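Local structure of PBP domain-containing protein (Vibrio parahaemolyticus, 3MUQ) at residues G53-V58 with I201-E206; H61-E66 with F195-V200; V107-A112 with A136-E141; T157-S162 with L176-K181. The protein is of unknown function but belongs to the periplasmic binding protein superfamily, so it probably binds a small ligand in the cell envelope. All coordinates share one frame; numbering follows the deposited sequence.

Contact 1. Residues G53-V58 with I201-E206; sequences GDVDLV and ILVNPE
L57 and V58 pair with L202 and I201 as antiparallel neighbours in the mixed sheet of a periplasmic-binding-protein-like fold. Strand 57-60 meets the far end of strand 195-203 here. The hydrogen-bonded pair is V58 with I201. V58 N donates to I201 O at 2.8 Å, and I201 N returns the bond to V58 O, also at 2.8 Å. L57 with L202 is the non-hydrogen-bonded pair. One residue further out, V203 N donates to D56 O at 3.0 Å. D56 O takes a second bond from a water. That water also donates to V203 O, so it bridges the two backbones where they part. The D56 carboxylate turns to other partners, R8 in a salt bridge and the backbone N of N212. Apolar packing lies on both faces of the pair. On the face of L57 and L202, the two side chains cross at a slant. With CG between the backbone N and the carbonyl carbon (chi1 79°), L57 CD1 and CB both lie 3.8 Å from L202 CD2. On the other face, V58 CG2 lies 3.9 Å from I201 CB. V203 points toward the opposite segment and packs mainly on its backbone; V203 CG2 also lies 4.4 Å from V55 CG2. The same V203 CG2 rests 3.2 Å from V55 O.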
loop_
_atom_site.group_PDB
_atom_site.type_symbol
_atom_site.label_atom_id
_atom_site.label_comp_id
_atom_site.label_asym_id
_atom_site.label_seq_id
_atom_site.Cartn_x
_atom_site.Cartn_y
_atom_site.Cartn_z
ATOM N N GLY A 53 8.424 21.679 -13.889
ATOM C CA GLY A 53 9.378 21.846 -12.803
ATOM C C GLY A 53 8.990 22.906 -11.788
ATOM O O GLY A 53 9.852 23.472 -11.109
ATOM N N ASP A 54 7.687 23.167 -11.672
ATOM C CA ASP A 54 7.178 24.156 -10.724
ATOM C C ASP A 54 7.132 23.572 -9.314
ATOM O O ASP A 54 7.161 24.321 -8.340
ATOM C CB ASP A 54 5.748 24.612 -11.082
ATOM C CG ASP A 54 5.606 25.100 -12.510
ATOM O OD1 ASP A 54 6.628 25.383 -13.169
ATOM O OD2 ASP A 54 4.447 25.215 -12.978
ATOM N N VAL A 55 7.016 22.241 -9.220
ATOM C CA VAL A 55 6.882 21.548 -7.944
ATOM C C VAL A 55 7.891 20.393 -7.880
ATOM O O VAL A 55 8.531 20.064 -8.884
ATOM C CB VAL A 55 5.458 20.975 -7.749
ATOM C CG1 VAL A 55 4.408 22.092 -7.678
ATOM C CG2 VAL A 55 5.127 19.973 -8.855
ATOM N N ASP A 56 8.003 19.757 -6.717
ATOM C CA ASP A 56 9.015 18.713 -6.516
ATOM C C ASP A 56 8.503 17.301 -6.730
ATOM O O ASP A 56 9.289 16.396 -7.020
ATOM C CB ASP A 56 9.619 18.823 -5.123
ATOM C CG ASP A 56 10.154 20.212 -4.839
ATOM O OD1 ASP A 56 10.965 20.706 -5.647
ATOM O OD2 ASP A 56 9.768 20.803 -3.811
ATOM N N LEU A 57 7.199 17.106 -6.545
ATOM C CA LEU A 57 6.582 15.816 -6.824
ATOM C C LEU A 57 5.075 15.972 -6.990
ATOM O O LEU A 57 4.508 17.014 -6.644
ATOM C CB LEU A 57 6.921 14.784 -5.734
ATOM C CG LEU A 57 6.157 14.817 -4.397
ATOM C CD1 LEU A 57 6.509 13.582 -3.555
ATOM C CD2 LEU A 57 6.436 16.108 -3.612
ATOM N N VAL A 58 4.429 14.934 -7.518
ATOM C CA VAL A 58 2.996 14.971 -7.762
ATOM C C VAL A 58 2.280 13.763 -7.165
ATOM O O VAL A 58 2.855 12.677 -7.021
ATOM C CB VAL A 58 2.658 15.021 -9.279
ATOM C CG1 VAL A 58 3.289 16.244 -9.957
ATOM C CG2 VAL A 58 3.108 13.744 -9.947
ATOM N N ILE A 201 4.662 10.586 -7.611
ATOM C CA ILE A 201 5.756 10.539 -8.573
ATOM C C ILE A 201 6.657 11.760 -8.437
ATOM O O ILE A 201 6.184 12.903 -8.406
ATOM C CB ILE A 201 5.208 10.485 -10.013
ATOM C CG1 ILE A 201 4.118 9.415 -10.112
ATOM C CG2 ILE A 201 6.343 10.240 -11.025
ATOM C CD1 ILE A 201 3.388 9.397 -11.457
ATOM N N LEU A 202 7.955 11.508 -8.369
ATOM C CA LEU A 202 8.940 12.562 -8.205
ATOM C C LEU A 202 9.216 13.276 -9.521
ATOM O O LEU A 202 9.316 12.643 -10.569
ATOM C CB LEU A 202 10.243 11.955 -7.712
ATOM C CG LEU A 202 10.097 11.101 -6.457
ATOM C CD1 LEU A 202 11.478 10.567 -6.049
ATOM C CD2 LEU A 202 9.453 11.918 -5.343
ATOM N N VAL A 203 9.380 14.591 -9.461
ATOM C CA VAL A 203 9.820 15.318 -10.638
ATOM C C VAL A 203 11.257 14.913 -10.966
ATOM O O VAL A 203 12.112 14.833 -10.082
ATOM C CB VAL A 203 9.666 16.839 -10.459
ATOM C CG1 VAL A 203 10.340 17.594 -11.614
ATOM C CG2 VAL A 203 8.150 17.199 -10.301
ATOM N N ASN A 204 11.514 14.624 -12.237
ATOM C CA ASN A 204 12.817 14.115 -12.650
ATOM C C ASN A 204 13.957 15.113 -12.371
ATOM O O ASN A 204 14.015 16.174 -12.981
ATOM C CB ASN A 204 12.765 13.771 -14.129
ATOM C CG ASN A 204 14.036 13.092 -14.619
ATOM O OD1 ASN A 204 15.072 13.093 -13.939
ATOM N ND2 ASN A 204 13.957 12.499 -15.806
ATOM N N PRO A 205 14.874 14.771 -11.451
ATOM C CA PRO A 205 15.920 15.738 -11.079
ATOM C C PRO A 205 16.909 15.970 -12.215
ATOM O O PRO A 205 17.652 16.941 -12.198
ATOM C CB PRO A 205 16.623 15.054 -9.904
ATOM C CG PRO A 205 16.425 13.599 -10.153
ATOM C CD PRO A 205 15.024 13.499 -10.726
ATOM N N GLU A 206 16.908 15.069 -13.187
ATOM C CA GLU A 206 17.686 15.232 -14.404
ATOM C C GLU A 206 17.133 16.406 -15.186
ATOM O O GLU A 206 17.887 17.185 -15.762
ATOM C CB GLU A 206 17.539 13.983 -15.268
ATOM C CG GLU A 206 18.801 13.213 -15.560
ATOM C CD GLU A 206 18.559 12.132 -16.606
ATOM O OE1 GLU A 206 17.418 12.043 -17.124
ATOM O OE2 GLU A 206 19.504 11.370 -16.912
HETATM O O HOH W 1 11.894 15.277 -7.308
#

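Contact 2. Residues H61-E66 with F195-V200; sequences HAPKAE and FNPYQV
The turn from strand 57-60 into helix 63-71 packs on the long strand 195-203, with H61 against Y198 and E66 bonded to Q199. H61 CB sits over the centre of the Y198 ring, 3.7 Å from its centroid, in a CH-pi contact. The two side chains run side by side in the same direction, and their rings meet obliquely with planes 36° apart. Y198 OH lies over one face of the imidazole, toward its rim. H61 CD2 also approaches N196 OD1, at 3.3 Å. On the backbone, H61 CA makes a CA-H...O contact with P197 O at 3.2 Å. The P63 and P197 rings touch through their CG atoms at 3.6 Å. Q199 NE2 donates to E66 OE1 at 2.7 Å, nearly straight and in the Q199 amide plane, but from above the carboxylate plane. A water bridges OE1 to P197 O. E66 OE2 accepts from A62 N, the N-cap residue, at 2.9 Å, and bonds T60 OG1 as well, so both oxygens of this buried carboxylate are held. Strand 78-90 flanks strand 195-203 with backbone bonds to N196, Y198 and V200. Helix 13-18 touches H61 and Y198 through T15, while helix 43-51 meets A62 and A65.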
loop_
_atom_site.group_PDB
_atom_site.type_symbol
_atom_site.label_atom_id
_atom_site.label_comp_id
_atom_site.label_asym_id
_atom_site.label_seq_id
_atom_site.Cartn_x
_atom_site.Cartn_y
_atom_site.Cartn_z
ATOM N N HIS A 61 -4.428 10.324 -9.196
ATOM C CA HIS A 61 -5.054 9.014 -9.286
ATOM C C HIS A 61 -5.582 8.802 -10.703
ATOM O O HIS A 61 -6.777 8.574 -10.901
ATOM C CB HIS A 61 -6.164 8.880 -8.236
ATOM C CG HIS A 61 -7.124 10.032 -8.219
ATOM N ND1 HIS A 61 -6.898 11.178 -7.489
ATOM C CD2 HIS A 61 -8.314 10.212 -8.842
ATOM C CE1 HIS A 61 -7.904 12.018 -7.664
ATOM N NE2 HIS A 61 -8.777 11.456 -8.480
ATOM N N ALA A 62 -4.669 8.889 -11.674
ATOM C CA ALA A 62 -4.975 8.778 -13.106
ATOM C C ALA A 62 -3.872 7.985 -13.792
ATOM O O ALA A 62 -2.951 8.561 -14.371
ATOM C CB ALA A 62 -5.098 10.171 -13.733
ATOM N N PRO A 63 -3.962 6.644 -13.716
ATOM C CA PRO A 63 -2.935 5.721 -14.218
ATOM C C PRO A 63 -2.487 5.991 -15.661
ATOM O O PRO A 63 -1.300 5.866 -15.958
ATOM C CB PRO A 63 -3.619 4.345 -14.123
ATOM C CG PRO A 63 -4.631 4.492 -13.034
ATOM C CD PRO A 63 -5.096 5.932 -13.083
ATOM N N LYS A 64 -3.414 6.341 -16.548
ATOM C CA LYS A 64 -3.051 6.521 -17.940
ATOM C C LYS A 64 -2.223 7.788 -18.090
ATOM O O LYS A 64 -1.164 7.785 -18.718
ATOM C CB LYS A 64 -4.298 6.607 -18.824
ATOM C CG LYS A 64 -5.058 5.300 -18.979
ATOM C CD LYS A 64 -6.180 5.442 -20.002
ATOM C CE LYS A 64 -6.805 4.094 -20.350
ATOM N NZ LYS A 64 -7.567 3.524 -19.211
ATOM N N ALA A 65 -2.723 8.878 -17.519
ATOM C CA ALA A 65 -2.011 10.139 -17.574
ATOM C C ALA A 65 -0.633 10.002 -16.897
ATOM O O ALA A 65 0.374 10.509 -17.404
ATOM C CB ALA A 65 -2.851 11.245 -16.929
ATOM N N GLU A 66 -0.583 9.286 -15.773
ATOM C CA GLU A 66 0.682 9.076 -15.065
ATOM C C GLU A 66 1.659 8.215 -15.851
ATOM O O GLU A 66 2.877 8.372 -15.718
ATOM C CB GLU A 66 0.444 8.448 -13.685
ATOM C CG GLU A 66 -0.389 9.319 -12.744
ATOM C CD GLU A 66 -1.144 8.492 -11.716
ATOM O OE1 GLU A 66 -0.965 7.246 -11.704
ATOM O OE2 GLU A 66 -1.920 9.089 -10.929
ATOM N N PHE A 195 -13.108 3.057 -8.433
ATOM C CA PHE A 195 -11.793 2.465 -8.244
ATOM C C PHE A 195 -10.682 3.450 -8.616
ATOM O O PHE A 195 -10.515 3.830 -9.772
ATOM C CB PHE A 195 -11.669 1.160 -9.039
ATOM C CG PHE A 195 -10.455 0.351 -8.678
ATOM C CD1 PHE A 195 -10.463 -0.478 -7.566
ATOM C CD2 PHE A 195 -9.296 0.435 -9.440
ATOM C CE1 PHE A 195 -9.335 -1.226 -7.218
ATOM C CE2 PHE A 195 -8.170 -0.319 -9.099
ATOM C CZ PHE A 195 -8.193 -1.145 -7.989
ATOM N N ASN A 196 -9.922 3.866 -7.621
ATOM C CA ASN A 196 -8.885 4.863 -7.830
ATOM C C ASN A 196 -7.548 4.471 -7.232
ATOM O O ASN A 196 -7.340 4.589 -6.029
ATOM C CB ASN A 196 -9.317 6.214 -7.266
ATOM C CG ASN A 196 -10.359 6.881 -8.125
ATOM O OD1 ASN A 196 -10.046 7.425 -9.189
ATOM N ND2 ASN A 196 -11.614 6.828 -7.682
ATOM N N PRO A 197 -6.632 4.018 -8.087
ATOM C CA PRO A 197 -5.233 3.812 -7.706
ATOM C C PRO A 197 -4.532 5.175 -7.616
ATOM O O PRO A 197 -4.627 5.968 -8.562
ATOM C CB PRO A 197 -4.655 3.047 -8.902
ATOM C CG PRO A 197 -5.765 2.972 -9.948
ATOM C CD PRO A 197 -6.832 3.924 -9.542
ATOM N N TYR A 198 -3.851 5.435 -6.506
ATOM C CA TYR A 198 -3.105 6.674 -6.318
ATOM C C TYR A 198 -1.624 6.461 -6.525
ATOM O O TYR A 198 -1.061 5.490 -6.030
ATOM C CB TYR A 198 -3.299 7.207 -4.899
ATOM C CG TYR A 198 -4.600 7.942 -4.711
ATOM C CD1 TYR A 198 -5.806 7.263 -4.751
ATOM C CD2 TYR A 198 -4.625 9.319 -4.502
ATOM C CE1 TYR A 198 -7.002 7.924 -4.598
ATOM C CE2 TYR A 198 -5.822 9.989 -4.339
ATOM C CZ TYR A 198 -7.006 9.284 -4.386
ATOM O OH TYR A 198 -8.206 9.930 -4.228
ATOM N N GLN A 199 -0.983 7.382 -7.236
ATOM C CA GLN A 199 0.466 7.360 -7.341
ATOM C C GLN A 199 1.087 8.665 -6.878
ATOM O O GLN A 199 0.532 9.758 -7.077
ATOM C CB GLN A 199 0.928 7.109 -8.778
ATOM C CG GLN A 199 0.765 5.699 -9.265
ATOM C CD GLN A 199 1.708 5.389 -10.409
ATOM O OE1 GLN A 199 2.781 4.818 -10.208
ATOM N NE2 GLN A 199 1.318 5.772 -11.612
ATOM N N VAL A 200 2.265 8.540 -6.292
ATOM C CA VAL A 200 3.094 9.688 -6.002
ATOM C C VAL A 200 4.326 9.524 -6.882
ATOM O O VAL A 200 4.938 8.439 -6.930
ATOM C CB VAL A 200 3.465 9.757 -4.495
ATOM C CG1 VAL A 200 4.023 8.431 -4.029
ATOM C CG2 VAL A 200 4.479 10.874 -4.239
HETATM O O HOH W 2 -2.359 5.518 -10.429
#

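Contact 3. Residues V107-A112 with A136-E141; sequences VFKEIA and AQTKIE
K109 lies along the end of helix 126-138 and touches both T138 and I140. Its CB is the first atom to make contact, 4.0 Å from I140 CD1. CG goes deeper. It is 3.3 Å from the same I140 CD1, tighter than usual for two carbons, and 3.8 Å from T138 CB. I140 chi2 (113°) lies off the usual staggered values, and the exact placing of CD1, and so this short distance, is doubtful. CD makes no close contact across the pair. CE then meets T138 again, 3.7 Å from its CB, and it lies near T138 CA and CG2. NZ, the tip, lies beyond with no close partner in the facing segment. With CG anti to the carbonyl carbon (chi1 -70°) and the chain extended beyond it, both CG and CE lie along T138. The lysine and threonine side chains run antiparallel alongside one another, and the lysine packs here through its carbons.

T138 CG2 touches F108 CB at 3.9 Å, while the F108 ring leads away to meet W135. T138 OG1 is bonded to W135 O in its own helix. A112 CB faces I140 CG2 at 4.2 Å. No hydrogen bond crosses between the segments, so the contact is apolar packing.

The arrangement is that of a Schellman motif set against a neighbouring helix. K139 has positive phi (68°), and K139 N bonds back to A136 O at 3.0 Å. The chain turns there, so I140 folds back on W135, the hydrophobic contact that commonly accompanies this motif, and also packs on the flank of helix 104-113.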
loop_
_atom_site.group_PDB
_atom_site.type_symbol
_atom_site.label_atom_id
_atom_site.label_comp_id
_atom_site.label_asym_id
_atom_site.label_seq_id
_atom_site.Cartn_x
_atom_site.Cartn_y
_atom_site.Cartn_z
ATOM N N VAL A 107 -26.936 5.707 -10.305
ATOM C CA VAL A 107 -27.320 5.021 -9.082
ATOM C C VAL A 107 -27.733 6.020 -7.990
ATOM O O VAL A 107 -28.800 5.886 -7.385
ATOM C CB VAL A 107 -26.214 4.058 -8.568
ATOM C CG1 VAL A 107 -26.588 3.522 -7.210
ATOM C CG2 VAL A 107 -25.994 2.896 -9.564
ATOM N N PHE A 108 -26.907 7.029 -7.744
ATOM C CA PHE A 108 -27.249 8.038 -6.736
ATOM C C PHE A 108 -28.561 8.757 -7.061
ATOM O O PHE A 108 -29.443 8.870 -6.211
ATOM C CB PHE A 108 -26.097 9.030 -6.534
ATOM C CG PHE A 108 -25.040 8.543 -5.574
ATOM C CD1 PHE A 108 -24.520 7.263 -5.690
ATOM C CD2 PHE A 108 -24.567 9.363 -4.557
ATOM C CE1 PHE A 108 -23.545 6.808 -4.801
ATOM C CE2 PHE A 108 -23.590 8.923 -3.673
ATOM C CZ PHE A 108 -23.082 7.649 -3.789
ATOM N N LYS A 109 -28.706 9.198 -8.306
ATOM C CA LYS A 109 -29.906 9.916 -8.717
ATOM C C LYS A 109 -31.158 9.070 -8.511
ATOM O O LYS A 109 -32.173 9.561 -8.021
ATOM C CB LYS A 109 -29.796 10.338 -10.184
ATOM C CG LYS A 109 -28.782 11.432 -10.429
ATOM C CD LYS A 109 -28.471 11.607 -11.907
ATOM C CE LYS A 109 -27.305 12.566 -12.097
ATOM N NZ LYS A 109 -26.861 12.651 -13.515
ATOM N N GLU A 110 -31.066 7.797 -8.890
ATOM C CA GLU A 110 -32.176 6.858 -8.801
ATOM C C GLU A 110 -32.577 6.622 -7.337
ATOM O O GLU A 110 -33.756 6.600 -6.992
ATOM C CB GLU A 110 -31.757 5.543 -9.464
ATOM C CG GLU A 110 -32.872 4.584 -9.839
ATOM C CD GLU A 110 -32.577 3.851 -11.147
ATOM O OE1 GLU A 110 -33.137 2.749 -11.361
ATOM O OE2 GLU A 110 -31.787 4.385 -11.964
ATOM N N ILE A 111 -31.585 6.426 -6.477
ATOM C CA ILE A 111 -31.841 6.247 -5.051
ATOM C C ILE A 111 -32.566 7.472 -4.482
ATOM O O ILE A 111 -33.571 7.356 -3.756
ATOM C CB ILE A 111 -30.523 5.991 -4.288
ATOM C CG1 ILE A 111 -30.056 4.545 -4.545
ATOM C CG2 ILE A 111 -30.700 6.264 -2.803
ATOM C CD1 ILE A 111 -28.749 4.160 -3.844
ATOM N N ALA A 112 -32.080 8.658 -4.838
ATOM C CA ALA A 112 -32.706 9.883 -4.352
ATOM C C ALA A 112 -34.121 10.046 -4.904
ATOM O O ALA A 112 -35.048 10.344 -4.156
ATOM C CB ALA A 112 -31.859 11.088 -4.684
ATOM N N ALA A 136 -22.597 15.865 -5.169
ATOM C CA ALA A 136 -22.322 17.153 -5.813
ATOM C C ALA A 136 -22.325 17.012 -7.338
ATOM O O ALA A 136 -22.897 17.840 -8.038
ATOM C CB ALA A 136 -21.007 17.748 -5.324
ATOM N N GLN A 137 -21.713 15.948 -7.847
ATOM C CA GLN A 137 -21.703 15.707 -9.289
ATOM C C GLN A 137 -23.087 15.440 -9.869
ATOM O O GLN A 137 -23.344 15.774 -11.021
ATOM C CB GLN A 137 -20.778 14.553 -9.641
ATOM C CG GLN A 137 -19.310 14.878 -9.458
ATOM C CD GLN A 137 -18.440 13.652 -9.577
ATOM O OE1 GLN A 137 -18.424 12.987 -10.615
ATOM N NE2 GLN A 137 -17.715 13.330 -8.504
ATOM N N THR A 138 -23.970 14.822 -9.089
ATOM C CA THR A 138 -25.324 14.547 -9.571
ATOM C C THR A 138 -26.160 15.809 -9.524
ATOM O O THR A 138 -27.245 15.861 -10.096
ATOM C CB THR A 138 -26.041 13.451 -8.753
ATOM O OG1 THR A 138 -26.267 13.905 -7.407
ATOM C CG2 THR A 138 -25.227 12.154 -8.757
ATOM N N LYS A 139 -25.632 16.822 -8.844
ATOM C CA LYS A 139 -26.321 18.089 -8.642
ATOM C C LYS A 139 -27.524 17.926 -7.729
ATOM O O LYS A 139 -28.343 18.836 -7.606
ATOM C CB LYS A 139 -26.751 18.725 -9.970
ATOM C CG LYS A 139 -25.671 19.539 -10.680
ATOM C CD LYS A 139 -24.723 18.649 -11.472
ATOM C CE LYS A 139 -23.643 19.468 -12.169
ATOM N NZ LYS A 139 -22.414 18.662 -12.440
ATOM N N ILE A 140 -27.636 16.764 -7.096
ATOM C CA ILE A 140 -28.655 16.564 -6.075
ATOM C C ILE A 140 -28.074 16.892 -4.712
ATOM O O ILE A 140 -26.919 16.581 -4.429
ATOM C CB ILE A 140 -29.174 15.108 -6.038
ATOM C CG1 ILE A 140 -30.061 14.818 -7.246
ATOM C CG2 ILE A 140 -29.964 14.852 -4.765
ATOM C CD1 ILE A 140 -29.470 13.814 -8.209
ATOM N N GLU A 141 -28.874 17.528 -3.867
ATOM C CA GLU A 141 -28.516 17.685 -2.473
ATOM C C GLU A 141 -29.161 16.532 -1.729
ATOM O O GLU A 141 -30.345 16.255 -1.926
ATOM C CB GLU A 141 -29.026 19.011 -1.937
ATOM C CG GLU A 141 -28.547 19.318 -0.542
ATOM C CD GLU A 141 -28.344 20.801 -0.328
ATOM O OE1 GLU A 141 -28.097 21.518 -1.323
ATOM O OE2 GLU A 141 -28.424 21.245 0.837
#

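Contact 4. Residues T157-S162 with L176-K181; sequences TLNMAS and LAYQNK
Y178 carries this contact. It faces helix 154-163 and meets L158 with its CB and N159 with its ring. The apolar part is small. L158 CD1 comes to 4.2 Å from Y178 CB, with the two side chains crossing at a slant and the methyl oblique to the ring. L158 is also covered by L182.

The polar and aromatic part centres on the N159 amide. N159 OD1 sits at the edge of the Y178 ring, near its plane, 3.7 Å from CD2 and 3.9 Å from CE2. N159 ND2 is 4.0 Å from Y178 CE2. The amide and ring planes are 46° apart. An oxygen at a ring edge faces C-H groups that are slightly positive, so the placement is probably favourable. OD1 is also 3.9 Å from K181 CE. The K181 side chain starts with CG between the backbone N and the carbonyl carbon (chi1 69°) and then runs extended past the asparagine.

No hydrogen bond joins the two segments. S162 OG bonds instead to the backbone N of D183, a little further along the chain. Within 176-181, K181 N donates to Y178 O at 2.9 Å, a turn that brings K181 back toward Y178.

This is surface packing between helix 154-163 and helix 172-178 with the chain that follows. Strand 168-171 links them in the chain and touches L158 through T168 and S170. I119 of strand 118-120 touches T157 and A161. L176, A177 and Q179 pack on the second subunit, and Q179 NE2 donates to O of D31 of that subunit.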
loop_
_atom_site.group_PDB
_atom_site.type_symbol
_atom_site.label_atom_id
_atom_site.label_comp_id
_atom_site.label_asym_id
_atom_site.label_seq_id
_atom_site.Cartn_x
_atom_site.Cartn_y
_atom_site.Cartn_z
ATOM N N THR A 157 -22.137 1.927 9.997
ATOM C CA THR A 157 -22.912 2.356 8.832
ATOM C C THR A 157 -23.473 1.143 8.085
ATOM O O THR A 157 -24.661 1.103 7.789
ATOM C CB THR A 157 -22.077 3.269 7.904
ATOM O OG1 THR A 157 -21.754 4.465 8.615
ATOM C CG2 THR A 157 -22.856 3.643 6.639
ATOM N N LEU A 158 -22.633 0.142 7.814
ATOM C CA LEU A 158 -23.136 -1.114 7.237
ATOM C C LEU A 158 -24.236 -1.778 8.097
ATOM O O LEU A 158 -25.277 -2.205 7.571
ATOM C CB LEU A 158 -21.986 -2.101 6.967
ATOM C CG LEU A 158 -21.074 -1.715 5.786
ATOM C CD1 LEU A 158 -19.794 -2.569 5.760
ATOM C CD2 LEU A 158 -21.809 -1.792 4.444
ATOM N N ASN A 159 -24.000 -1.884 9.408
ATOM C CA ASN A 159 -24.979 -2.475 10.320
ATOM C C ASN A 159 -26.297 -1.728 10.229
ATOM O O ASN A 159 -27.371 -2.329 10.232
ATOM C CB ASN A 159 -24.475 -2.461 11.780
ATOM C CG ASN A 159 -23.257 -3.355 11.987
ATOM O OD1 ASN A 159 -23.090 -4.356 11.293
ATOM N ND2 ASN A 159 -22.399 -2.991 12.949
HETATM N N MSE A 160 -26.210 -0.407 10.132
HETATM C CA MSE A 160 -27.412 0.409 10.006
HETATM C C MSE A 160 -28.123 0.117 8.678
HETATM O O MSE A 160 -29.341 -0.045 8.636
HETATM C CB MSE A 160 -27.068 1.904 10.135
HETATM C CG MSE A 160 -28.287 2.810 10.303
HETATM SE SE MSE A 160 -29.297 2.413 11.963
HETATM C CE MSE A 160 -27.829 2.638 13.180
ATOM N N ALA A 161 -27.360 0.042 7.593
ATOM C CA ALA A 161 -27.951 -0.228 6.287
ATOM C C ALA A 161 -28.657 -1.596 6.269
ATOM O O ALA A 161 -29.709 -1.756 5.642
ATOM C CB ALA A 161 -26.890 -0.126 5.179
ATOM N N SER A 162 -28.081 -2.579 6.956
ATOM C CA SER A 162 -28.684 -3.907 7.037
ATOM C C SER A 162 -29.954 -3.862 7.886
ATOM O O SER A 162 -30.980 -4.451 7.527
ATOM C CB SER A 162 -27.678 -4.928 7.605
ATOM O OG SER A 162 -28.210 -6.250 7.604
ATOM N N LEU A 176 -16.342 -6.879 2.964
ATOM C CA LEU A 176 -15.970 -8.299 3.013
ATOM C C LEU A 176 -15.897 -8.823 4.440
ATOM O O LEU A 176 -16.301 -9.960 4.714
ATOM C CB LEU A 176 -14.631 -8.553 2.300
ATOM C CG LEU A 176 -14.593 -8.265 0.799
ATOM C CD1 LEU A 176 -13.151 -8.287 0.254
ATOM C CD2 LEU A 176 -15.468 -9.267 0.057
ATOM N N ALA A 177 -15.368 -8.003 5.344
ATOM C CA ALA A 177 -15.270 -8.400 6.752
ATOM C C ALA A 177 -16.632 -8.526 7.417
ATOM O O ALA A 177 -16.790 -9.316 8.340
ATOM C CB ALA A 177 -14.392 -7.427 7.543
ATOM N N TYR A 178 -17.604 -7.740 6.955
ATOM C CA TYR A 178 -18.923 -7.689 7.594
ATOM C C TYR A 178 -20.026 -8.511 6.894
ATOM O O TYR A 178 -21.082 -8.755 7.472
ATOM C CB TYR A 178 -19.390 -6.228 7.717
ATOM C CG TYR A 178 -18.842 -5.473 8.913
ATOM C CD1 TYR A 178 -17.491 -5.145 8.997
ATOM C CD2 TYR A 178 -19.676 -5.071 9.954
ATOM C CE1 TYR A 178 -16.980 -4.446 10.087
ATOM C CE2 TYR A 178 -19.173 -4.371 11.056
ATOM C CZ TYR A 178 -17.826 -4.065 11.108
ATOM O OH TYR A 178 -17.309 -3.371 12.178
ATOM N N GLN A 179 -19.796 -8.932 5.655
ATOM C CA GLN A 179 -20.890 -9.482 4.846
ATOM C C GLN A 179 -21.587 -10.658 5.532
ATOM O O GLN A 179 -22.794 -10.845 5.382
ATOM C CB GLN A 179 -20.391 -9.885 3.458
ATOM C CG GLN A 179 -19.312 -10.960 3.504
ATOM C CD GLN A 179 -18.772 -11.294 2.138
ATOM O OE1 GLN A 179 -19.508 -11.295 1.152
ATOM N NE2 GLN A 179 -17.477 -11.584 2.070
ATOM N N ASN A 180 -20.837 -11.427 6.310
ATOM C CA ASN A 180 -21.395 -12.606 6.971
ATOM C C ASN A 180 -22.551 -12.272 7.922
ATOM O O ASN A 180 -23.376 -13.131 8.233
ATOM C CB ASN A 180 -20.297 -13.380 7.715
ATOM C CG ASN A 180 -19.861 -12.689 9.018
ATOM O OD1 ASN A 180 -19.084 -11.726 9.006
ATOM N ND2 ASN A 180 -20.358 -13.195 10.149
ATOM N N LYS A 181 -22.614 -11.026 8.380
ATOM C CA LYS A 181 -23.682 -10.614 9.287
ATOM C C LYS A 181 -24.571 -9.502 8.708
ATOM O O LYS A 181 -25.354 -8.885 9.427
ATOM C CB LYS A 181 -23.108 -10.194 10.648
ATOM C CG LYS A 181 -22.296 -8.911 10.651
ATOM C CD LYS A 181 -21.596 -8.733 12.005
ATOM C CE LYS A 181 -20.873 -7.397 12.120
ATOM N NZ LYS A 181 -19.870 -7.379 13.233
#

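Going from the N terminus, the chain first reaches 53-58 and then 61-66. Both wait for the late strand 195-203, whose end closes contact 1 and whose start closes contact 2. Contact 2 thus lies within the loop of contact 1. The two touch, as where L57 CD1 meets V200 CG2. In between, the chain adds further strands of the mixed sheet and the helices that carry contacts 3 and 4. Contact 3 closes a short loop from helix 104-113 to helix 126-138. Contact 4 then closes a second short loop, through strand 168-171, in series with the first; both lie within the loops of contacts 1 and 2, across the chain's centre from contact 1.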